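Local coordinates for uncharacterized protein (Deinococcus radiodurans, PDB 3GG7), which is of unknown function but binds manganese and, as a TatD-type member of the metallo-dependent hydrolases, probably hydrolyses ester bonds, at residues D90-L95 / H124-E129. Numbering follows the deposited sequence.
Sequences DGSPSL and HSRRAE
His124 and Asp90 are joined by a nearly straight hydrogen bond from His124 NE2 to Asp90 OD2 (2.8 Å). The acceptor lies close to the imidazole plane at the ring edge and is met on its anti side, with carboxylate and ring planes 31° apart. Asp90 CG stands anti to the backbone N (chi1 -172°), which carries OD2 to the imidazole while OD1 turns back to close an Asx turn. There OD1 accepts from Ser92 N nearly along its C-O bond and from Ser92 OG (2.6 Å) on the syn side, so three donors fix the rotation of the carboxylate. With an alanine in place of Asp90, His124 NE2 would probably lose its acceptor and the Asx turn that sets Ser92 would come undone. His124 does not ligate the bound manganese but is a predicted ligand of a second metal, and its ND1 is bonded to the manganese ligand Glu86; Asp90 would then be a second-shell residue of that predicted site.

Alongside, Gly91 N donates to Arg126 O (2.9 Å), a carbonyl of the type II turn from Ser125 to Ala128. Farther out, Arg127 NH1 donates to Ser92 OG (3.0 Å), which sits somewhat out of the guanidinium plane and itself donates to Asp90 OD1. The Arg126 methylenes run past Asp90 OD2, and Arg127 NH1 lies over the centre of the Arg126 guanidinium. Ala128 CB rests against Gly91 N and touches Trp99 of helix 99-115. The contact thereby links two neighbouring beta-alpha loops of the TIM-barrel fold, those following adjacent parallel strands 83-88 and 119-124 and leading into helices 99-115 and 129-138.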
loop_
_atom_site.group_PDB
_atom_site.type_symbol
_atom_site.label_atom_id
_atom_site.label_comp_id
_atom_site.label_asym_id
_atom_site.label_seq_id
_atom_site.Cartn_x
_atom_site.Cartn_y
_atom_site.Cartn_z
ATOM N N ASP A 90 2.654 -11.436 -7.066
ATOM C CA ASP A 90 2.232 -10.979 -8.382
ATOM C C ASP A 90 2.151 -12.194 -9.304
ATOM O O ASP A 90 3.128 -12.927 -9.466
ATOM C CB ASP A 90 3.197 -9.917 -8.937
ATOM C CG ASP A 90 2.682 -9.285 -10.220
ATOM O OD1 ASP A 90 2.474 -10.016 -11.201
ATOM O OD2 ASP A 90 2.464 -8.050 -10.265
ATOM N N GLY A 91 0.976 -12.414 -9.866
ATOM C CA GLY A 91 0.718 -13.552 -10.726
ATOM C C GLY A 91 0.955 -13.354 -12.209
ATOM O O GLY A 91 0.453 -14.159 -13.033
ATOM N N SER A 92 1.699 -12.316 -12.589
ATOM C CA SER A 92 1.923 -12.001 -14.004
ATOM C C SER A 92 2.781 -13.083 -14.627
ATOM O O SER A 92 3.732 -13.555 -14.013
ATOM C CB SER A 92 2.612 -10.662 -14.169
ATOM O OG SER A 92 1.812 -9.605 -13.678
ATOM N N PRO A 93 2.438 -13.486 -15.856
ATOM C CA PRO A 93 3.235 -14.525 -16.495
ATOM C C PRO A 93 4.743 -14.235 -16.549
ATOM O O PRO A 93 5.552 -15.153 -16.397
ATOM C CB PRO A 93 2.649 -14.592 -17.912
ATOM C CG PRO A 93 1.248 -14.180 -17.762
ATOM C CD PRO A 93 1.231 -13.161 -16.623
ATOM N N SER A 94 5.130 -12.983 -16.748
ATOM C CA SER A 94 6.545 -12.670 -16.869
ATOM C C SER A 94 7.330 -12.895 -15.571
ATOM O O SER A 94 8.553 -13.032 -15.616
ATOM C CB SER A 94 6.743 -11.236 -17.362
ATOM O OG SER A 94 6.320 -10.301 -16.404
ATOM N N LEU A 95 6.643 -12.947 -14.428
ATOM C CA LEU A 95 7.277 -13.200 -13.130
ATOM C C LEU A 95 7.079 -14.630 -12.622
ATOM O O LEU A 95 7.487 -14.980 -11.522
ATOM C CB LEU A 95 6.702 -12.216 -12.112
ATOM C CG LEU A 95 6.906 -10.733 -12.445
ATOM C CD1 LEU A 95 6.202 -9.856 -11.388
ATOM C CD2 LEU A 95 8.378 -10.369 -12.514
ATOM N N HIS A 124 0.679 -5.835 -2.295
ATOM C CA HIS A 124 0.533 -6.071 -3.737
ATOM C C HIS A 124 -0.139 -7.413 -3.955
ATOM O O HIS A 124 0.263 -8.408 -3.342
ATOM C CB HIS A 124 1.952 -6.108 -4.331
ATOM C CG HIS A 124 2.021 -6.108 -5.821
ATOM N ND1 HIS A 124 2.365 -4.991 -6.551
ATOM C CD2 HIS A 124 1.881 -7.111 -6.719
ATOM C CE1 HIS A 124 2.370 -5.281 -7.841
ATOM N NE2 HIS A 124 2.105 -6.571 -7.970
ATOM N N SER A 125 -1.154 -7.458 -4.820
ATOM C CA SER A 125 -1.849 -8.711 -5.089
ATOM C C SER A 125 -2.184 -8.936 -6.545
ATOM O O SER A 125 -2.967 -9.835 -6.840
ATOM C CB SER A 125 -3.158 -8.803 -4.272
ATOM O OG SER A 125 -4.107 -7.818 -4.640
ATOM N N ARG A 126 -1.642 -8.124 -7.449
ATOM C CA ARG A 126 -2.005 -8.204 -8.864
ATOM C C ARG A 126 -1.910 -9.625 -9.423
ATOM O O ARG A 126 -0.854 -10.275 -9.389
ATOM C CB ARG A 126 -1.125 -7.298 -9.698
ATOM C CG ARG A 126 -1.554 -7.258 -11.141
ATOM C CD ARG A 126 -0.480 -6.642 -12.006
ATOM N NE ARG A 126 -1.001 -6.313 -13.325
ATOM C CZ ARG A 126 -0.252 -5.950 -14.361
ATOM N NH1 ARG A 126 1.071 -5.866 -14.251
ATOM N NH2 ARG A 126 -0.836 -5.670 -15.521
ATOM N N ARG A 127 -3.049 -10.100 -9.933
ATOM C CA ARG A 127 -3.139 -11.435 -10.538
ATOM C C ARG A 127 -2.834 -12.602 -9.591
ATOM O O ARG A 127 -2.565 -13.713 -10.036
ATOM C CB ARG A 127 -2.305 -11.493 -11.836
ATOM C CG ARG A 127 -2.749 -10.499 -12.883
ATOM C CD ARG A 127 -1.689 -10.331 -13.925
ATOM N NE ARG A 127 -2.157 -9.612 -15.105
ATOM C CZ ARG A 127 -1.366 -9.175 -16.075
ATOM N NH1 ARG A 127 -0.056 -9.365 -16.004
ATOM N NH2 ARG A 127 -1.888 -8.530 -17.122
ATOM N N ALA A 128 -2.906 -12.349 -8.289
ATOM C CA ALA A 128 -2.582 -13.308 -7.253
ATOM C C ALA A 128 -3.436 -13.085 -6.009
ATOM O O ALA A 128 -3.038 -13.393 -4.905
ATOM C CB ALA A 128 -1.096 -13.215 -6.914
ATOM N N GLU A 129 -4.649 -12.575 -6.219
ATOM C CA GLU A 129 -5.487 -12.157 -5.124
ATOM C C GLU A 129 -5.856 -13.346 -4.230
ATOM O O GLU A 129 -5.733 -13.257 -2.992
ATOM C CB GLU A 129 -6.717 -11.404 -5.656
ATOM C CG GLU A 129 -6.396 -10.106 -6.415
ATOM C CD GLU A 129 -6.098 -10.278 -7.903
ATOM O OE1 GLU A 129 -6.158 -11.442 -8.365
ATOM O OE2 GLU A 129 -5.795 -9.256 -8.596
#